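Local coordinates for chitinase (Thermococcus chitonophagus, PDB 5XSW), which probably hydrolyses internal bonds of chitin as an endochitinase and binds polysaccharide, the deposited chain being the portion that holds a bound glycan, at residues A[34-39]-A[103-108]; A[16-21]-A[79-84]. All blocks are in the same frame, centred on the assembly; numbering follows the deposited sequence.

Overall arrangement
Both contacts lie in the N-terminal beta sandwich of the chain, remote in sequence from the glycan-binding residues of the largely helical part that follows. Contact 2 joins strands 12-21 and 80-89 in the four-stranded antiparallel sheet; contact 1 joins strands 32-41 and 98-104 in the other sheet. Their centres are about 15 Å apart, and the layers meet where I38 CD1 lies 3.7 Å from L19 CD1. Along the chain the segments alternate, 16-21, 34-39, 79-84, 103-108, so the chain passes from one sheet to the other repeatedly. Contact 1 also reaches helix 475-482, tying the sandwich to the C-terminal end of the chain.

Contact 1. Residues A[34-39]-A[103-108]; sequences DIKNIT and HYLRGE
H103 faces both K36 and N37, the pairing that defines a classic beta bulge in this antiparallel sheet of the N-terminal sandwich. Its carbonyl oxygen receives two weak bonds, from K36 N and from N37 N, while H103 N gives a firmer one to N37 O, 2.9 Å long with an N-H...O angle of 160°. The imidazole meets T39 at its edge: NE2 and T39 OG1 are hydrogen-bonded at 2.7 Å, near the ring plane. N37 adds its amide oxygen, OD1 lying 3.1 Å from H103 CD2 with the amide and ring planes 78° apart. That approach follows from the crowded rotamer of N37, whose CG sits between backbone N and carbonyl carbon (chi1 51°).

At Y104 the register has shifted by one, and the residue pairs with I35 in a non-hydrogen-bonded position. D34 O lies at the edge of the phenol ring, in its plane, and makes a CA-H...O contact with Y104 CA at 3.4 Å; R471 supplies a cation-pi partner to the ring. The same carbonyl accepts L105 N at 2.9 Å, from a donor tilted out of the carbonyl plane. L105 is the centre of an inverse gamma turn, closed by a weak bond from R106 N to Y104 O, which takes the chain out of the strand. Its CD1 packs 4.0 Å from K36 CG, the two side chains crossing at about a right angle, while K36 NZ is hydrogen-bonded to the carbonyl oxygen of A309. R106 turns to a salt bridge with E305. E108 then returns to the histidine, fixing the ring's rotation from its second nitrogen: H103 ND1 donates to the syn lone pair of E108 OE2 at 2.8 Å, almost in the imidazole plane.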
loop_
_atom_site.group_PDB
_atom_site.type_symbol
_atom_site.label_atom_id
_atom_site.label_comp_id
_atom_site.label_asym_id
_atom_site.label_seq_id
_atom_site.Cartn_x
_atom_site.Cartn_y
_atom_site.Cartn_z
ATOM N N ASP A 34 -6.282 14.099 -12.326
ATOM C CA ASP A 34 -5.092 14.615 -11.690
ATOM C C ASP A 34 -4.325 15.442 -12.738
ATOM O O ASP A 34 -3.877 14.883 -13.735
ATOM C CB ASP A 34 -4.173 13.492 -11.180
ATOM C CG ASP A 34 -4.715 12.803 -9.920
ATOM O OD1 ASP A 34 -5.804 13.193 -9.464
ATOM O OD2 ASP A 34 -4.018 11.883 -9.430
ATOM N N ILE A 35 -4.177 16.735 -12.485
ATOM C CA ILE A 35 -3.536 17.633 -13.485
ATOM C C ILE A 35 -2.098 17.911 -13.152
ATOM O O ILE A 35 -1.787 18.473 -12.102
ATOM C CB ILE A 35 -4.356 18.943 -13.586
ATOM C CG1 ILE A 35 -5.763 18.562 -14.119
ATOM C CG2 ILE A 35 -3.626 19.940 -14.516
ATOM C CD1 ILE A 35 -6.653 19.727 -14.393
ATOM N N LYS A 36 -1.186 17.471 -14.027
ATOM C CA LYS A 36 0.222 17.800 -13.898
ATOM C C LYS A 36 0.479 19.323 -14.080
ATOM O O LYS A 36 1.128 19.971 -13.255
ATOM C CB LYS A 36 1.014 17.022 -14.939
ATOM C CG LYS A 36 2.538 17.114 -14.783
ATOM C CD LYS A 36 3.238 16.595 -16.058
ATOM C CE LYS A 36 4.747 16.398 -15.871
ATOM N NZ LYS A 36 5.110 15.236 -14.952
ATOM N N ASN A 37 -0.017 19.869 -15.197
ATOM C CA ASN A 37 0.039 21.308 -15.421
ATOM C C ASN A 37 -0.926 21.656 -16.562
ATOM O O ASN A 37 -1.587 20.770 -17.122
ATOM C CB ASN A 37 1.476 21.788 -15.696
ATOM C CG ASN A 37 2.177 21.009 -16.771
ATOM O OD1 ASN A 37 1.617 20.775 -17.841
ATOM N ND2 ASN A 37 3.437 20.634 -16.512
ATOM N N ILE A 38 -1.092 22.950 -16.800
ATOM C CA ILE A 38 -1.930 23.443 -17.907
ATOM C C ILE A 38 -0.949 24.337 -18.720
ATOM O O ILE A 38 -0.262 25.166 -18.136
ATOM C CB ILE A 38 -3.125 24.293 -17.459
ATOM C CG1 ILE A 38 -4.028 23.569 -16.457
ATOM C CG2 ILE A 38 -4.025 24.728 -18.672
ATOM C CD1 ILE A 38 -3.654 23.889 -15.024
ATOM N N THR A 39 -0.867 24.155 -20.028
ATOM C CA THR A 39 -0.027 25.078 -20.803
ATOM C C THR A 39 -0.908 25.972 -21.684
ATOM O O THR A 39 -2.024 25.609 -22.079
ATOM C CB THR A 39 0.980 24.358 -21.704
ATOM O OG1 THR A 39 0.314 23.355 -22.497
ATOM C CG2 THR A 39 2.118 23.712 -20.900
ATOM N N HIS A 103 -2.636 19.005 -19.130
ATOM C CA HIS A 103 -1.799 17.817 -19.173
ATOM C C HIS A 103 -2.058 16.952 -17.904
ATOM O O HIS A 103 -1.786 17.409 -16.790
ATOM C CB HIS A 103 -0.342 18.203 -19.245
ATOM C CG HIS A 103 -0.028 19.095 -20.419
ATOM N ND1 HIS A 103 0.230 18.595 -21.679
ATOM C CD2 HIS A 103 0.021 20.449 -20.528
ATOM C CE1 HIS A 103 0.481 19.603 -22.510
ATOM N NE2 HIS A 103 0.365 20.738 -21.835
ATOM N N TYR A 104 -2.606 15.772 -18.094
ATOM C CA TYR A 104 -2.880 14.889 -16.934
ATOM C C TYR A 104 -1.587 14.317 -16.406
ATOM O O TYR A 104 -0.548 14.232 -17.118
ATOM C CB TYR A 104 -3.792 13.740 -17.306
ATOM C CG TYR A 104 -5.121 14.184 -17.764
ATOM C CD1 TYR A 104 -5.947 14.921 -16.924
ATOM C CD2 TYR A 104 -5.546 13.901 -19.058
ATOM C CE1 TYR A 104 -7.182 15.342 -17.355
ATOM C CE2 TYR A 104 -6.785 14.320 -19.503
ATOM C CZ TYR A 104 -7.594 15.037 -18.644
ATOM O OH TYR A 104 -8.814 15.465 -19.072
ATOM N N LEU A 105 -1.635 13.849 -15.167
ATOM C CA LEU A 105 -0.438 13.259 -14.588
ATOM C C LEU A 105 -0.363 11.793 -15.060
ATOM O O LEU A 105 -0.757 10.855 -14.346
ATOM C CB LEU A 105 -0.515 13.373 -13.058
ATOM C CG LEU A 105 0.692 12.968 -12.258
ATOM C CD1 LEU A 105 1.935 13.757 -12.660
ATOM C CD2 LEU A 105 0.295 13.229 -10.803
ATOM N N ARG A 106 0.151 11.598 -16.261
ATOM C CA ARG A 106 0.034 10.336 -17.003
ATOM C C ARG A 106 0.823 10.559 -18.293
ATOM O O ARG A 106 0.629 11.614 -18.901
ATOM C CB ARG A 106 -1.411 10.027 -17.294
ATOM C CG ARG A 106 -1.715 8.533 -17.515
ATOM C CD ARG A 106 -1.598 8.076 -18.965
ATOM N NE ARG A 106 -1.884 6.637 -19.110
ATOM C CZ ARG A 106 -2.842 6.120 -19.879
ATOM N NH1 ARG A 106 -3.601 6.910 -20.659
ATOM N NH2 ARG A 106 -2.991 4.784 -19.936
ATOM N N GLY A 107 1.718 9.638 -18.677
ATOM C CA GLY A 107 2.590 9.877 -19.824
ATOM C C GLY A 107 1.737 9.862 -21.061
ATOM O O GLY A 107 1.090 8.861 -21.355
ATOM N N GLU A 108 1.738 10.967 -21.797
ATOM C CA GLU A 108 0.915 11.075 -23.006
ATOM C C GLU A 108 1.385 10.101 -24.111
ATOM O O GLU A 108 0.612 9.692 -24.957
ATOM C CB GLU A 108 0.957 12.555 -23.496
ATOM C CG GLU A 108 0.291 13.507 -22.475
ATOM C CD GLU A 108 0.424 15.006 -22.807
ATOM O OE1 GLU A 108 1.112 15.325 -23.792
ATOM O OE2 GLU A 108 -0.147 15.850 -22.067
#

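Contact 2. Residues A[16-21]-A[79-84]; sequences ELTLAN and NTTVKI
K83 lies alongside T18 on one face of an antiparallel strand pair, E16 crosses it obliquely, and its chain can be followed atom by atom. CB lies 3.8 Å from E16 OE1. With CG anti to the carbonyl carbon (chi1 -74°), the next methylene comes to 3.7 Å from T18 OG1, the two side chains pointing the same way. CD touches E16 OE1 at 3.4 Å, and CE returns to T18 OG1 at 3.9 Å. The tip stops short of a salt bridge: K83 NZ is 5.1 Å from E16 OE1, so any attraction between the charges is probably long-range. Farther along this face T18 CG2 meets T81 CG2 at 3.7 Å, and A20 packs its methyl against the hydroxyl of T81.

The face carrying L17, L19, V82 and I84 is apolar there, with N21 and T80 at its polar end. I84 CD1 lies 4.2 Å from L19 CD1, and L19 goes on to touch I38 and F76 of the other sheet, evidence that this side is the sandwich interior.

The backbones run at 167° to each other and exchange six hydrogen bonds, two each in the pairs L17-I84, L19-V82 and N21-T80; V82 N to L19 O, at 2.7 Å, is nearly straight. The side-chain OD1 of N21 accepts N23 N, and its ND2 donates to the carbonyl oxygens of G30 and F76. N79, in a left-handed conformation (phi 56°), faces N21 together with T80, so the central strand pair of one sandwich layer ends in a G1 beta bulge.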
loop_
_atom_site.group_PDB
_atom_site.type_symbol
_atom_site.label_atom_id
_atom_site.label_comp_id
_atom_site.label_asym_id
_atom_site.label_seq_id
_atom_site.Cartn_x
_atom_site.Cartn_y
_atom_site.Cartn_z
ATOM N N GLU A 16 -10.404 34.567 -18.186
ATOM C CA GLU A 16 -10.792 33.622 -17.156
ATOM C C GLU A 16 -10.780 32.207 -17.707
ATOM O O GLU A 16 -11.452 31.889 -18.705
ATOM C CB GLU A 16 -12.160 33.942 -16.613
ATOM C CG GLU A 16 -12.588 32.962 -15.539
ATOM C CD GLU A 16 -13.725 33.484 -14.696
ATOM O OE1 GLU A 16 -13.695 33.296 -13.453
ATOM O OE2 GLU A 16 -14.658 34.070 -15.287
ATOM N N LEU A 17 -10.004 31.358 -17.045
ATOM C CA LEU A 17 -9.925 29.943 -17.369
ATOM C C LEU A 17 -10.696 29.118 -16.322
ATOM O O LEU A 17 -10.449 29.287 -15.149
ATOM C CB LEU A 17 -8.467 29.509 -17.400
ATOM C CG LEU A 17 -8.242 27.996 -17.508
ATOM C CD1 LEU A 17 -8.716 27.457 -18.856
ATOM C CD2 LEU A 17 -6.787 27.691 -17.263
ATOM N N THR A 18 -11.597 28.261 -16.763
ATOM C CA THR A 18 -12.323 27.414 -15.844
ATOM C C THR A 18 -11.930 25.958 -16.053
ATOM O O THR A 18 -12.074 25.421 -17.140
ATOM C CB THR A 18 -13.839 27.574 -16.022
ATOM O OG1 THR A 18 -14.203 28.935 -15.797
ATOM C CG2 THR A 18 -14.584 26.698 -15.049
ATOM N N LEU A 19 -11.444 25.335 -14.987
ATOM C CA LEU A 19 -11.076 23.931 -14.990
ATOM C C LEU A 19 -12.029 23.216 -14.059
ATOM O O LEU A 19 -12.251 23.663 -12.947
ATOM C CB LEU A 19 -9.648 23.738 -14.490
ATOM C CG LEU A 19 -8.518 24.493 -15.180
ATOM C CD1 LEU A 19 -7.221 24.363 -14.410
ATOM C CD2 LEU A 19 -8.345 23.992 -16.596
ATOM N N ALA A 20 -12.627 22.133 -14.525
ATOM C CA ALA A 20 -13.558 21.405 -13.685
ATOM C C ALA A 20 -13.698 19.932 -14.014
ATOM O O ALA A 20 -13.540 19.524 -15.153
ATOM C CB ALA A 20 -14.920 22.066 -13.741
ATOM N N ASN A 21 -14.047 19.149 -13.006
ATOM C CA ASN A 21 -14.598 17.845 -13.240
ATOM C C ASN A 21 -16.078 18.069 -13.076
ATOM O O ASN A 21 -16.574 18.233 -11.974
ATOM C CB ASN A 21 -14.081 16.828 -12.223
ATOM C CG ASN A 21 -14.703 15.461 -12.399
ATOM O OD1 ASN A 21 -15.728 15.317 -13.041
ATOM N ND2 ASN A 21 -14.085 14.455 -11.818
ATOM N N ASN A 79 -17.492 16.868 -9.289
ATOM C CA ASN A 79 -18.082 18.179 -9.009
ATOM C C ASN A 79 -17.125 19.204 -8.422
ATOM O O ASN A 79 -17.448 19.856 -7.443
ATOM C CB ASN A 79 -19.272 18.000 -8.050
ATOM C CG ASN A 79 -20.256 19.169 -8.105
ATOM O OD1 ASN A 79 -20.398 19.823 -9.135
ATOM N ND2 ASN A 79 -20.942 19.424 -6.995
ATOM N N THR A 80 -15.941 19.350 -9.007
ATOM C CA THR A 80 -14.927 20.244 -8.449
ATOM C C THR A 80 -14.611 21.289 -9.545
ATOM O O THR A 80 -14.440 20.908 -10.690
ATOM C CB THR A 80 -13.636 19.470 -8.029
ATOM O OG1 THR A 80 -13.932 18.593 -6.925
ATOM C CG2 THR A 80 -12.520 20.417 -7.616
ATOM N N THR A 81 -14.570 22.575 -9.202
ATOM C CA THR A 81 -14.269 23.604 -10.202
ATOM C C THR A 81 -13.179 24.505 -9.702
ATOM O O THR A 81 -13.122 24.811 -8.506
ATOM C CB THR A 81 -15.528 24.397 -10.559
ATOM O OG1 THR A 81 -16.464 23.499 -11.142
ATOM C CG2 THR A 81 -15.223 25.557 -11.595
ATOM N N VAL A 82 -12.265 24.896 -10.599
ATOM C CA VAL A 82 -11.216 25.831 -10.224
ATOM C C VAL A 82 -11.172 26.956 -11.307
ATOM O O VAL A 82 -11.143 26.661 -12.495
ATOM C CB VAL A 82 -9.839 25.157 -10.090
ATOM C CG1 VAL A 82 -8.710 26.213 -9.921
ATOM C CG2 VAL A 82 -9.817 24.139 -8.891
ATOM N N LYS A 83 -11.227 28.220 -10.889
ATOM C CA LYS A 83 -11.267 29.334 -11.847
ATOM C C LYS A 83 -10.023 30.121 -11.699
ATOM O O LYS A 83 -9.615 30.446 -10.588
ATOM C CB LYS A 83 -12.496 30.207 -11.646
ATOM C CG LYS A 83 -13.734 29.534 -12.144
ATOM C CD LYS A 83 -14.956 30.404 -12.072
ATOM C CE LYS A 83 -16.198 29.642 -12.508
ATOM N NZ LYS A 83 -17.368 30.175 -11.762
ATOM N N ILE A 84 -9.378 30.379 -12.839
ATOM C CA ILE A 84 -8.121 31.070 -12.852
ATOM C C ILE A 84 -8.230 32.384 -13.686
ATOM O O ILE A 84 -8.848 32.393 -14.761
ATOM C CB ILE A 84 -7.037 30.168 -13.443
ATOM C CG1 ILE A 84 -6.762 28.990 -12.486
ATOM C CG2 ILE A 84 -5.774 30.928 -13.678
ATOM C CD1 ILE A 84 -5.745 28.002 -13.032
#